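Local structure of clan CA, family C40, NlpC/P60 superfamily cysteine peptidase (Trichomonas vaginalis, 6BIO) at residues A[11-16]-A[97-102]; A[18-23]-A[117-122]; A[88-93]-A[141-146]; A[107-112]-A[128-133]. The protein is a peptidoglycan hydrolase of the NlpC/P60 type that the parasite acquired laterally and directs against bacteria, probably acting as a cysteine peptidase. All blocks are in the same frame, centred on the assembly; numbering follows the deposited sequence. Where two conformers were deposited one is given.

Contact 1. Residues A[11-16]-A[97-102]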
loop_
_atom_site.group_PDB
_atom_site.type_symbol
_atom_site.label_atom_id
_atom_site.label_comp_id
_atom_site.label_asym_id
_atom_site.label_seq_id
_atom_site.Cartn_x
_atom_site.Cartn_y
_atom_site.Cartn_z
ATOM N N ALA A 11 -17.625 9.434 15.404
ATOM C CA ALA A 11 -17.615 9.554 16.856
ATOM C C ALA A 11 -17.186 8.264 17.541
ATOM O O ALA A 11 -17.058 8.252 18.769
ATOM C CB ALA A 11 -19.007 9.955 17.339
ATOM N N SER A 12 -16.996 7.176 16.798
ATOM C CA SER A 12 -16.602 5.924 17.395
ATOM C C SER A 12 -15.423 5.368 16.601
ATOM O O SER A 12 -15.219 5.706 15.441
ATOM C CB SER A 12 -17.812 4.983 17.415
ATOM O OG SER A 12 -17.568 3.861 18.217
ATOM N N SER A 13 -14.626 4.529 17.255
ATOM C CA SER A 13 -13.545 3.849 16.562
ATOM C C SER A 13 -13.372 2.427 17.073
ATOM O O SER A 13 -13.454 2.179 18.269
ATOM C CB SER A 13 -12.221 4.578 16.726
ATOM O OG SER A 13 -11.189 3.833 16.087
ATOM N N SER A 14 -13.198 1.502 16.134
ATOM C CA SER A 14 -12.791 0.136 16.432
ATOM C C SER A 14 -11.331 -0.114 16.083
ATOM O O SER A 14 -10.901 -1.275 16.065
ATOM C CB SER A 14 -13.683 -0.885 15.713
ATOM O OG SER A 14 -13.422 -0.876 14.315
ATOM N N TYR A 15 -10.557 0.943 15.836
ATOM C CA TYR A 15 -9.195 0.792 15.329
ATOM C C TYR A 15 -8.301 0.218 16.419
ATOM O O TYR A 15 -8.148 0.824 17.483
ATOM C CB TYR A 15 -8.675 2.143 14.842
ATOM C CG TYR A 15 -7.378 2.048 14.047
ATOM C CD1 TYR A 15 -6.157 2.073 14.673
ATOM C CD2 TYR A 15 -7.401 1.895 12.686
ATOM C CE1 TYR A 15 -4.971 1.954 13.959
ATOM C CE2 TYR A 15 -6.235 1.765 11.956
ATOM C CZ TYR A 15 -5.026 1.773 12.589
ATOM O OH TYR A 15 -3.892 1.601 11.778
ATOM N N GLN A 16 -7.717 -0.952 16.157
ATOM C CA GLN A 16 -6.895 -1.614 17.144
ATOM C C GLN A 16 -5.467 -1.079 17.112
ATOM O O GLN A 16 -4.942 -0.638 16.085
ATOM C CB GLN A 16 -6.915 -3.118 16.870
ATOM C CG GLN A 16 -8.295 -3.740 16.942
ATOM C CD GLN A 16 -8.960 -3.553 18.299
ATOM O OE1 GLN A 16 -8.400 -3.920 19.348
ATOM N NE2 GLN A 16 -10.162 -2.985 18.288
ATOM N N SER A 97 -7.145 9.347 22.811
ATOM C CA SER A 97 -7.135 7.938 23.171
ATOM C C SER A 97 -7.427 7.021 21.980
ATOM O O SER A 97 -7.070 5.846 22.036
ATOM C CB SER A 97 -8.143 7.636 24.276
ATOM O OG SER A 97 -9.438 7.989 23.843
ATOM N N GLU A 98 -8.088 7.537 20.952
ATOM C CA GLU A 98 -8.499 6.766 19.788
ATOM C C GLU A 98 -8.638 7.718 18.607
ATOM O O GLU A 98 -8.812 8.935 18.790
ATOM C CB GLU A 98 -9.820 6.026 20.022
ATOM C CG GLU A 98 -10.984 6.966 20.366
ATOM C CD GLU A 98 -12.285 6.233 20.597
ATOM O OE1 GLU A 98 -12.302 5.209 21.315
ATOM O OE2 GLU A 98 -13.307 6.674 20.066
ATOM N N PRO A 99 -8.628 7.191 17.377
ATOM C CA PRO A 99 -8.757 8.040 16.195
ATOM C C PRO A 99 -10.221 8.248 15.848
ATOM O O PRO A 99 -10.768 7.621 14.936
ATOM C CB PRO A 99 -8.015 7.246 15.121
ATOM C CG PRO A 99 -8.192 5.824 15.495
ATOM C CD PRO A 99 -8.183 5.822 17.031
ATOM N N SER A 100 -10.869 9.132 16.617
ATOM C CA SER A 100 -12.273 9.467 16.441
ATOM C C SER A 100 -12.430 10.899 16.918
ATOM O O SER A 100 -11.468 11.525 17.371
ATOM C CB SER A 100 -13.200 8.577 17.264
ATOM O OG SER A 100 -13.136 8.990 18.618
ATOM N N ARG A 101 -13.655 11.421 16.832
ATOM C CA ARG A 101 -13.947 12.729 17.390
ATOM C C ARG A 101 -14.511 12.673 18.822
ATOM O O ARG A 101 -15.016 13.684 19.298
ATOM C CB ARG A 101 -14.822 13.562 16.452
ATOM C CG ARG A 101 -16.209 13.022 16.169
ATOM C CD ARG A 101 -17.016 14.009 15.360
ATOM N NE ARG A 101 -18.241 13.439 14.802
ATOM C CZ ARG A 101 -19.426 13.427 15.404
ATOM N NH1 ARG A 101 -19.551 13.963 16.629
ATOM N NH2 ARG A 101 -20.495 12.907 14.803
ATOM N N THR A 102 -14.361 11.560 19.533
ATOM C CA THR A 102 -14.805 11.502 20.924
ATOM C C THR A 102 -13.774 10.834 21.839
ATOM O O THR A 102 -14.134 10.362 22.928
ATOM C CB THR A 102 -16.188 10.791 21.078
ATOM O OG1 THR A 102 -16.045 9.397 20.797
ATOM C CG2 THR A 102 -17.212 11.362 20.169
HETATM O O HOH W 1 -11.270 5.122 13.714
HETATM O O HOH W 2 -14.893 4.095 20.082
HETATM O O HOH W 3 -11.496 2.630 20.494
#

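Contact 2. Residues A[18-23]-A[117-122]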
loop_
_atom_site.group_PDB
_atom_site.type_symbol
_atom_site.label_atom_id
_atom_site.label_comp_id
_atom_site.label_asym_id
_atom_site.label_seq_id
_atom_site.Cartn_x
_atom_site.Cartn_y
_atom_site.Cartn_z
ATOM N N GLN A 18 -1.805 -0.807 16.632
ATOM C CA GLN A 18 -0.936 -1.453 15.660
ATOM C C GLN A 18 0.399 -0.729 15.614
ATOM O O GLN A 18 0.521 0.419 16.020
ATOM C CB GLN A 18 -1.575 -1.435 14.276
ATOM C CG GLN A 18 -2.790 -2.305 14.200
ATOM C CD GLN A 18 -3.677 -1.997 13.003
ATOM O OE1 GLN A 18 -3.319 -2.273 11.852
ATOM N NE2 GLN A 18 -4.871 -1.462 13.268
ATOM N N THR A 19 1.406 -1.413 15.093
ATOM C CA THR A 19 2.733 -0.860 14.837
ATOM C C THR A 19 3.027 -0.994 13.350
ATOM O O THR A 19 2.200 -1.465 12.572
ATOM C CB THR A 19 3.785 -1.511 15.725
ATOM O OG1 THR A 19 3.734 -2.926 15.505
ATOM C CG2 THR A 19 3.593 -1.171 17.198
ATOM N N ILE A 20 4.196 -0.551 12.944
ATOM C CA ILE A 20 4.608 -0.520 11.540
ATOM C C ILE A 20 5.645 -1.591 11.338
ATOM O O ILE A 20 6.601 -1.664 12.099
ATOM C CB ILE A 20 5.213 0.839 11.134
ATOM C CG1 ILE A 20 4.206 1.945 11.425
ATOM C CG2 ILE A 20 5.632 0.826 9.662
ATOM C CD1 ILE A 20 4.746 3.340 11.259
ATOM N N GLY A 21 5.492 -2.366 10.267
ATOM C CA GLY A 21 6.494 -3.317 9.871
ATOM C C GLY A 21 7.036 -3.084 8.472
ATOM O O GLY A 21 6.357 -2.567 7.583
ATOM N N ARG A 22 8.274 -3.499 8.283
ATOM C CA ARG A 22 8.878 -3.508 6.962
ATOM C C ARG A 22 9.428 -4.908 6.749
ATOM O O ARG A 22 10.145 -5.425 7.615
ATOM C CB ARG A 22 9.990 -2.445 6.815
ATOM C CG ARG A 22 10.678 -2.505 5.446
ATOM C CD ARG A 22 11.788 -1.458 5.312
ATOM N NE ARG A 22 12.965 -1.958 5.912
ATOM C CZ ARG A 22 13.961 -2.569 5.268
ATOM N NH1 ARG A 22 14.022 -2.727 3.939
ATOM N NH2 ARG A 22 14.921 -3.006 5.994
ATOM N N LEU A 23 9.106 -5.513 5.602
ATOM C CA LEU A 23 9.559 -6.869 5.334
ATOM C C LEU A 23 11.035 -6.893 5.000
ATOM O O LEU A 23 11.524 -6.119 4.175
ATOM C CB LEU A 23 8.755 -7.505 4.216
ATOM C CG LEU A 23 7.549 -8.250 4.797
ATOM C CD1 LEU A 23 6.534 -7.316 5.350
ATOM C CD2 LEU A 23 6.959 -9.194 3.919
ATOM N N ILE A 117 6.420 8.532 15.359
ATOM C CA ILE A 117 5.300 7.819 14.761
ATOM C C ILE A 117 5.444 6.330 15.020
ATOM O O ILE A 117 6.462 5.715 14.670
ATOM C CB ILE A 117 5.199 8.126 13.254
ATOM C CG1 ILE A 117 4.801 9.587 13.016
ATOM C CG2 ILE A 117 4.267 7.110 12.541
ATOM C CD1 ILE A 117 4.975 10.079 11.607
ATOM N N LEU A 118 4.356 5.729 15.521
ATOM C CA LEU A 118 4.231 4.308 15.799
ATOM C C LEU A 118 3.293 3.599 14.846
ATOM O O LEU A 118 3.421 2.370 14.679
ATOM C CB LEU A 118 3.715 4.077 17.229
ATOM C CG LEU A 118 4.562 4.746 18.330
ATOM C CD1 LEU A 118 3.944 4.456 19.693
ATOM C CD2 LEU A 118 5.973 4.317 18.330
ATOM N N ASP A 119 2.330 4.311 14.258
ATOM C CA ASP A 119 1.400 3.737 13.282
ATOM C C ASP A 119 0.918 4.891 12.424
ATOM O O ASP A 119 0.985 6.060 12.830
ATOM C CB ASP A 119 0.225 3.004 13.967
ATOM C CG ASP A 119 -0.585 2.186 13.019
ATOM O OD1 ASP A 119 -0.123 1.825 11.900
ATOM O OD2 ASP A 119 -1.723 1.812 13.394
ATOM N N PHE A 120 0.470 4.551 11.220
ATOM C CA PHE A 120 0.100 5.536 10.222
ATOM C C PHE A 120 -1.233 5.178 9.592
ATOM O O PHE A 120 -1.682 4.048 9.644
ATOM C CB PHE A 120 1.173 5.670 9.131
ATOM C CG PHE A 120 1.266 4.433 8.272
ATOM C CD1 PHE A 120 1.890 3.286 8.739
ATOM C CD2 PHE A 120 0.697 4.380 7.011
ATOM C CE1 PHE A 120 1.928 2.142 8.017
ATOM C CE2 PHE A 120 0.730 3.199 6.256
ATOM C CZ PHE A 120 1.349 2.096 6.758
ATOM N N ASN A 121 -1.856 6.153 8.933
ATOM C CA ASN A 121 -3.098 5.947 8.197
ATOM C C ASN A 121 -4.190 5.434 9.106
ATOM O O ASN A 121 -5.035 4.642 8.707
ATOM C CB ASN A 121 -2.910 5.045 6.976
ATOM C CG ASN A 121 -4.063 5.090 6.004
ATOM O OD1 ASN A 121 -4.770 6.080 5.896
ATOM N ND2 ASN A 121 -4.210 4.030 5.223
ATOM N N CYS A 122 -4.204 5.963 10.341
ATOM C CA CYS A 122 -5.185 5.534 11.344
ATOM C C CYS A 122 -6.443 6.400 11.251
ATOM O O CYS A 122 -6.728 7.217 12.117
ATOM C CB CYS A 122 -4.596 5.607 12.747
ATOM S SG CYS A 122 -2.887 5.057 12.912
HETATM O O HOH W 4 -2.195 2.040 16.163
HETATM O O HOH W 5 5.783 1.050 14.997
#

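Contact 3. Residues A[88-93]-A[141-146]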
loop_
_atom_site.group_PDB
_atom_site.type_symbol
_atom_site.label_atom_id
_atom_site.label_comp_id
_atom_site.label_asym_id
_atom_site.label_seq_id
_atom_site.Cartn_x
_atom_site.Cartn_y
_atom_site.Cartn_z
ATOM N N GLN A 88 8.255 15.834 13.703
ATOM C CA GLN A 88 7.865 16.935 14.571
ATOM C C GLN A 88 6.466 17.414 14.227
ATOM O O GLN A 88 6.011 17.280 13.084
ATOM C CB GLN A 88 8.860 18.081 14.531
ATOM C CG GLN A 88 8.848 18.820 13.242
ATOM C CD GLN A 88 9.754 20.036 13.362
ATOM O OE1 GLN A 88 9.307 21.197 13.292
ATOM N NE2 GLN A 88 11.042 19.777 13.613
ATOM N N SER A 89 5.766 17.959 15.216
ATOM C CA SER A 89 4.479 18.554 14.931
ATOM C C SER A 89 4.702 19.959 14.392
ATOM O O SER A 89 5.700 20.628 14.696
ATOM C CB SER A 89 3.593 18.604 16.176
ATOM O OG SER A 89 4.100 19.511 17.144
ATOM N N VAL A 90 3.758 20.412 13.591
ATOM C CA VAL A 90 3.822 21.753 13.004
ATOM C C VAL A 90 2.767 22.686 13.574
ATOM O O VAL A 90 2.827 23.898 13.307
ATOM C CB VAL A 90 3.724 21.706 11.462
ATOM C CG1 VAL A 90 4.820 20.796 10.901
ATOM C CG2 VAL A 90 2.340 21.236 11.030
ATOM N N THR A 91 1.761 22.155 14.264
ATOM C CA THR A 91 0.668 22.926 14.839
ATOM C C THR A 91 0.305 22.270 16.158
ATOM O O THR A 91 0.445 21.068 16.305
ATOM C CB THR A 91 -0.570 22.888 13.918
ATOM O OG1 THR A 91 -0.198 23.222 12.580
ATOM C CG2 THR A 91 -1.629 23.899 14.360
ATOM N N GLU A 92 -0.153 23.059 17.119
ATOM C CA GLU A 92 -0.605 22.480 18.382
ATOM C C GLU A 92 -1.756 21.503 18.121
ATOM O O GLU A 92 -2.565 21.682 17.204
ATOM C CB GLU A 92 -1.037 23.572 19.365
ATOM C CG GLU A 92 -2.274 24.360 18.923
ATOM C CD GLU A 92 -2.782 25.345 20.000
ATOM O OE1 GLU A 92 -2.342 25.271 21.189
ATOM O OE2 GLU A 92 -3.630 26.194 19.641
ATOM N N ALA A 93 -1.812 20.450 18.935
ATOM C CA ALA A 93 -2.816 19.400 18.769
ATOM C C ALA A 93 -2.903 18.622 20.077
ATOM O O ALA A 93 -2.046 18.742 20.961
ATOM C CB ALA A 93 -2.423 18.440 17.656
ATOM N N ALA A 141 -1.277 17.542 11.655
ATOM C CA ALA A 141 -0.485 18.229 12.654
ATOM C C ALA A 141 0.978 17.844 12.608
ATOM O O ALA A 141 1.773 18.499 13.292
ATOM C CB ALA A 141 -1.042 17.981 14.050
ATOM N N LEU A 142 1.354 16.798 11.848
ATOM C CA LEU A 142 2.736 16.347 11.781
ATOM C C LEU A 142 3.373 16.719 10.463
ATOM O O LEU A 142 2.704 16.753 9.427
ATOM C CB LEU A 142 2.840 14.825 11.948
ATOM C CG LEU A 142 2.317 14.290 13.285
ATOM C CD1 LEU A 142 2.716 12.829 13.446
ATOM C CD2 LEU A 142 2.820 15.111 14.503
ATOM N N GLN A 143 4.696 16.913 10.498
ATOM C CA GLN A 143 5.456 17.262 9.293
ATOM C C GLN A 143 5.527 16.078 8.333
ATOM O O GLN A 143 5.311 16.251 7.120
ATOM C CB GLN A 143 6.870 17.724 9.690
ATOM C CG GLN A 143 7.834 17.954 8.541
ATOM C CD GLN A 143 7.395 19.041 7.617
ATOM O OE1 GLN A 143 6.839 20.070 8.042
ATOM N NE2 GLN A 143 7.630 18.830 6.327
ATOM N N TYR A 144 5.791 14.870 8.865
ATOM C CA TYR A 144 5.965 13.666 8.050
ATOM C C TYR A 144 4.667 13.316 7.361
ATOM O O TYR A 144 3.598 13.353 7.959
ATOM C CB TYR A 144 6.391 12.512 8.957
ATOM C CG TYR A 144 6.662 11.186 8.238
ATOM C CD1 TYR A 144 5.633 10.268 7.995
ATOM C CD2 TYR A 144 7.944 10.853 7.810
ATOM C CE1 TYR A 144 5.883 9.059 7.341
ATOM C CE2 TYR A 144 8.199 9.699 7.137
ATOM C CZ TYR A 144 7.168 8.793 6.906
ATOM O OH TYR A 144 7.350 7.600 6.263
ATOM N N LYS A 145 4.772 12.890 6.105
ATOM C CA LYS A 145 3.641 12.421 5.305
ATOM C C LYS A 145 3.945 11.007 4.807
ATOM O O LYS A 145 4.994 10.775 4.197
ATOM C CB LYS A 145 3.406 13.353 4.118
ATOM C CG LYS A 145 3.143 14.770 4.465
ATOM C CD LYS A 145 1.729 14.955 4.900
ATOM C CE LYS A 145 1.479 16.420 5.261
ATOM N NZ LYS A 145 2.065 16.723 6.582
ATOM N N TRP A 146 3.054 10.062 5.097
ATOM C CA TRP A 146 3.306 8.680 4.698
ATOM C C TRP A 146 3.024 8.446 3.225
ATOM O O TRP A 146 3.537 7.488 2.650
ATOM C CB TRP A 146 2.511 7.725 5.595
ATOM C CG TRP A 146 1.043 7.740 5.392
ATOM C CD1 TRP A 146 0.092 8.560 5.977
ATOM C CD2 TRP A 146 0.340 6.899 4.486
ATOM N NE1 TRP A 146 -1.144 8.261 5.470
ATOM C CE2 TRP A 146 -1.018 7.233 4.569
ATOM C CE3 TRP A 146 0.721 5.841 3.642
ATOM C CZ2 TRP A 146 -1.985 6.558 3.823
ATOM C CZ3 TRP A 146 -0.241 5.193 2.922
ATOM C CH2 TRP A 146 -1.557 5.548 3.011
#

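Contact 4. Residues A[107-112]-A[128-133]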
loop_
_atom_site.group_PDB
_atom_site.type_symbol
_atom_site.label_atom_id
_atom_site.label_comp_id
_atom_site.label_asym_id
_atom_site.label_seq_id
_atom_site.Cartn_x
_atom_site.Cartn_y
_atom_site.Cartn_z
ATOM N N ARG A 107 -2.656 13.780 26.050
ATOM C CA ARG A 107 -1.668 14.825 26.274
ATOM C C ARG A 107 -1.781 15.908 25.206
ATOM O O ARG A 107 -1.880 15.600 24.013
ATOM C CB ARG A 107 -0.277 14.174 26.219
ATOM C CG ARG A 107 0.931 15.054 26.380
ATOM C CD ARG A 107 0.956 15.685 27.749
ATOM N NE ARG A 107 2.298 16.111 28.218
ATOM C CZ ARG A 107 2.873 17.292 27.958
ATOM N NH1 ARG A 107 2.289 18.183 27.135
ATOM N NH2 ARG A 107 4.066 17.551 28.492
ATOM N N TYR A 108 -1.726 17.165 25.640
ATOM C CA TYR A 108 -1.577 18.290 24.739
ATOM C C TYR A 108 -0.152 18.305 24.186
ATOM O O TYR A 108 0.816 18.044 24.901
ATOM C CB TYR A 108 -1.825 19.581 25.522
ATOM C CG TYR A 108 -1.484 20.807 24.753
ATOM C CD1 TYR A 108 -2.318 21.251 23.706
ATOM C CD2 TYR A 108 -0.311 21.513 25.030
ATOM C CE1 TYR A 108 -1.990 22.383 22.992
ATOM C CE2 TYR A 108 0.010 22.660 24.329
ATOM C CZ TYR A 108 -0.821 23.090 23.325
ATOM O OH TYR A 108 -0.425 24.209 22.636
ATOM N N VAL A 109 -0.034 18.580 22.894
ATOM C CA VAL A 109 1.261 18.642 22.233
ATOM C C VAL A 109 1.460 20.008 21.606
ATOM O O VAL A 109 0.719 20.365 20.669
ATOM C CB VAL A 109 1.377 17.559 21.141
ATOM C CG1 VAL A 109 2.751 17.594 20.564
ATOM C CG2 VAL A 109 1.091 16.201 21.695
ATOM N N PRO A 110 2.399 20.817 22.105
ATOM C CA PRO A 110 2.635 22.116 21.485
ATOM C C PRO A 110 3.222 21.953 20.100
ATOM O O PRO A 110 3.796 20.920 19.725
ATOM C CB PRO A 110 3.628 22.819 22.418
ATOM C CG PRO A 110 4.149 21.811 23.299
ATOM C CD PRO A 110 3.263 20.600 23.281
ATOM N N ALA A 111 3.016 22.994 19.310
ATOM C CA ALA A 111 3.619 23.026 18.001
ATOM C C ALA A 111 5.132 22.861 18.131
ATOM O O ALA A 111 5.742 23.274 19.115
ATOM C CB ALA A 111 3.288 24.339 17.294
ATOM N N ASN A 112 5.742 22.279 17.101
ATOM C CA ASN A 112 7.192 22.102 17.008
ATOM C C ASN A 112 7.754 21.079 17.979
ATOM O O ASN A 112 8.912 21.191 18.396
ATOM C CB ASN A 112 7.917 23.420 17.288
ATOM C CG ASN A 112 8.660 23.937 16.132
ATOM O OD1 ASN A 112 9.113 23.213 15.237
ATOM N ND2 ASN A 112 8.772 25.235 16.111
ATOM N N ILE A 128 1.256 8.080 17.894
ATOM C CA ILE A 128 2.568 8.625 18.229
ATOM C C ILE A 128 2.892 8.420 19.696
ATOM O O ILE A 128 2.024 8.150 20.530
ATOM C CB ILE A 128 2.746 10.129 17.883
ATOM C CG1 ILE A 128 1.804 11.007 18.726
ATOM C CG2 ILE A 128 2.555 10.396 16.415
ATOM C CD1 ILE A 128 2.197 12.455 18.802
ATOM N N ASN A 129 4.178 8.584 19.979
ATOM C CA ASN A 129 4.716 8.752 21.329
ATOM C C ASN A 129 5.315 10.149 21.418
ATOM O O ASN A 129 6.228 10.484 20.651
ATOM C CB ASN A 129 5.805 7.707 21.577
ATOM C CG ASN A 129 6.431 7.817 22.946
ATOM O OD1 ASN A 129 6.742 8.907 23.439
ATOM N ND2 ASN A 129 6.664 6.688 23.556
ATOM N N TYR A 130 4.802 10.979 22.342
ATOM C CA TYR A 130 5.409 12.255 22.714
ATOM C C TYR A 130 5.744 12.184 24.200
ATOM O O TYR A 130 4.842 12.110 25.022
ATOM C CB TYR A 130 4.417 13.389 22.457
ATOM C CG TYR A 130 4.872 14.738 23.009
ATOM C CD1 TYR A 130 6.082 15.275 22.621
ATOM C CD2 TYR A 130 4.119 15.447 23.944
ATOM C CE1 TYR A 130 6.536 16.482 23.123
ATOM C CE2 TYR A 130 4.557 16.686 24.408
ATOM C CZ TYR A 130 5.752 17.190 24.001
ATOM O OH TYR A 130 6.149 18.417 24.528
ATOM N N ARG A 131 7.030 12.199 24.541
ATOM C CA ARG A 131 7.458 12.249 25.950
ATOM C C ARG A 131 6.885 11.081 26.760
ATOM O O ARG A 131 6.614 11.224 27.952
ATOM C CB ARG A 131 7.055 13.568 26.652
ATOM C CG ARG A 131 7.691 14.862 26.187
ATOM C CD ARG A 131 7.111 16.085 26.982
ATOM N NE ARG A 131 7.362 16.022 28.430
ATOM C CZ ARG A 131 8.566 16.142 28.971
ATOM N NH1 ARG A 131 9.630 16.307 28.180
ATOM N NH2 ARG A 131 8.714 16.079 30.290
ATOM N N GLY A 132 6.683 9.908 26.138
ATOM C CA GLY A 132 6.109 8.783 26.827
ATOM C C GLY A 132 4.602 8.683 26.747
ATOM O O GLY A 132 4.046 7.645 27.126
ATOM N N TYR A 133 3.915 9.734 26.299
ATOM C CA TYR A 133 2.457 9.755 26.155
ATOM C C TYR A 133 2.118 9.210 24.773
ATOM O O TYR A 133 2.677 9.663 23.759
ATOM C CB TYR A 133 1.917 11.184 26.274
ATOM C CG TYR A 133 2.126 11.784 27.660
ATOM C CD1 TYR A 133 1.188 11.599 28.665
ATOM C CD2 TYR A 133 3.262 12.489 27.957
ATOM C CE1 TYR A 133 1.385 12.103 29.928
ATOM C CE2 TYR A 133 3.449 13.040 29.234
ATOM C CZ TYR A 133 2.524 12.822 30.187
ATOM O OH TYR A 133 2.779 13.375 31.424
HETATM O O HOH W 6 4.642 19.876 26.607
#

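Contact 1. Residues A[11-16]-A[97-102]
Ala-11 and Arg-101 bring two loops together, their CA atoms 4.9 Å apart, while neither segment forms regular strand or helix; Pro-99 is the centre of an inverse gamma turn. One direct hydrogen bond joins the loops: Thr-102 OG1 donates to Ala-11 O at 2.5 Å, tilted 25° from the carbonyl plane. Beside it the methyl CG2 of Thr-102 packs on Ala-11 CB, and that same CB sits over the centre of one face of the Arg-101 guanidinium, 4.0 Å from CZ. The NE of Arg-101 is taken up by Leu-9 O. Further along, Pro-99 CG touches both Ser-13 OG and Tyr-15 CB, the latter 3.8 Å away. Ser-13 OG stands anti to its own N (chi1 177°), placed against Pro-99 and for an ST turn with Tyr-15 N. Ser-100 OG forms another with Thr-102 N at 3.0 Å and donates to the anti lone pair of Glu-98 OE2. Three waters bridge the loops: Ser-13 OG to Pro-99 O, Ser-13 N to Glu-98 OE2, and Ser-13 O to Glu-98 OE1. The chemistry thus implies a mixed junction, its polar links being one direct hydrogen bond and three water bridges, beside an apolar contact of Pro-99 with Tyr-15.

Contact 2. Residues A[18-23]-A[117-122]
Ile-20 makes most of the apolar contact with strand 117-122. Its CG1 lies in the ring plane at the edge of Phe-120, 3.8 Å from CD1, and its CD1 reaches Ile-117 CG2 at 4.0 Å. With CG1 anti to the carbonyl carbon (chi1 -57°), the longer branch of Ile-20 also runs past Leu-118 O. That oxygen receives a CA-H...O contact from Thr-19 CA at 3.3 Å, with an angle of 149° at the hydrogen. No direct hydrogen bond joins the segments; two waters do the bridging. One accepts from Ile-20 N and donates to Leu-118 O at 2.7 Å, and the other accepts from Gln-18 N and donates to Asp-119 OD2 at 2.8 Å.

The Asp-119 carboxylate lies alongside Gln-18, OD2 coming within 3.4 Å of Gln-18 CB. It is held from several directions: OD2 by Tyr-15 OH and OD1 by His-55 ND1, with a weak bond of 2.9 Å from Phe-120 N to OD1. So many donors would be expected to stabilise its negative charge. Gln-18 is fixed in turn, its O by Arg-127 NH1 and its OE1 by Arg-67 NE.

The strands cross at 85°, their axes 5.0 Å apart at closest approach, so they do not pair. Strand 19-23 hydrogen-bonds instead to strands 53-60 and 80-88, while Leu-118 and Asp-119 form a classic beta bulge opposite Arg-127 of strand 125-130. Strand 80-88 lies between the two in the sheet, antiparallel to both; the crossing occurs where Thr-19 nears Asp-119, and the Phe-120 ring stacks on His-55 of strand 53-60.

Contact 3. Residues A[88-93]-A[141-146]
Two backbone hydrogen bonds flank the Ser-89/Leu-142 pair, joining Gln-88 with Gln-143 and Val-90 with Ala-141. Gln-143 N donates to Gln-88 O at 2.9 Å. Val-90 N donates to Ala-141 O at 2.8 Å, with an N-H...O angle of 166°. Ala-141 O also receives a CA-H...O contact from Ser-89 CA at 3.2 Å, so the same oxygen meets two successive residues of the other segment. The two N-H...O bonds make a single beta bridge between Ser-89 and Leu-142.

The serine hydroxyl looks elsewhere: Ser-89 OG accepts from Ser-113 N and makes a weak bond with Pro-110 O. Glu-92 OE1 is hydrogen-bonded to Tyr-108 OH. Thr-87 OG1 takes the N-H of Tyr-144, just beyond the bridge. Lys-145 NZ makes a weak 3.3 Å bond to Gln-143 O.

Apolar groups close up around these bonds. With its CG1 anti to the carbonyl carbon (chi1 -56°), Val-90 packs that methyl against Gln-143 CB at 3.9 Å, the two side chains crossing at about a right angle, while its CG2 rests near Ala-141 O. Leu-142 CD2 touches Ser-89 CB at 3.9 Å, and Ala-93 CB meets Ala-141 CB at the same separation. Beyond Ser-89, Leu-142 also packs on Val-115, Tyr-126 and Ile-128.

The chain leaving strand 80-88 is thereby joined to the chain following the short 3-10 turn at Ala-141. This is consistent with the closure of an SH3-like barrel, in which a 3-10 turn precedes the last strand, and fits the bacterial SH3 assignment.

Contact 4. Residues A[107-112]-A[128-133]
Tyr-130 is sandwiched between two side chains: Val-109 CG1 sits over the centre of one ring face in a CH-pi contact, 4.2 Å from the centroid, and Arg-131 CG lies toward the rim of the opposite face. At its edge, near the ring plane, comes Arg-107 NH1, 3.8 Å from CE2. Seen from the arginine, CE2 lies over one face of the guanidinium, whose plane is turned 79° from the ring, so the two groups do not stack flat. The Tyr-133 ring has Arg-107 CD over its centre, 3.8 Å from the centroid and 7° off the normal, while NE approaches CE2 at 3.4 Å. The bend of Arg-107 at chi2 (64°) lets its methylenes run over Tyr-133 while NH1 returns to Tyr-108 O at 2.7 Å. A water links NH1 with Tyr-130 OH. Arg-107 NH2 comes within 3.6 Å of Arg-131 NE, bringing two probably cationic guanidinium groups close together. Pro-110 CD borders the Tyr-130 hydroxyl. A type I' turn from Tyr-130 to Tyr-133 presents both rings, and Asn-129 OD1 accepts from Gly-132 N. This hairpin joins strands 125-130 and 133-138, and it packs against strand 105-109, which pairs with strand 93-96.

Contacts 3 and 4 are the nearest pair, with centres about 11 Å apart, and their segments fall in or beside the bacterial SH3 range; Ala-93 O and Val-109 N link them where strands 93-96 and 105-109 pair. Along the chain 107-112 and 128-133 both fall between the segments of contact 3. Contacts 2 and 4 share the large sheet through neighbouring strands 114-122 and 125-130. Contact 1, about 17 Å from contact 2 between centres, also meets it where Pro-99 CB packs against Cys-122 O. Contacts 1 and 2 each join the N-terminal part to the SH3 range, with alternating segments, so the early chain meets the SH3-family part of the chain at two places.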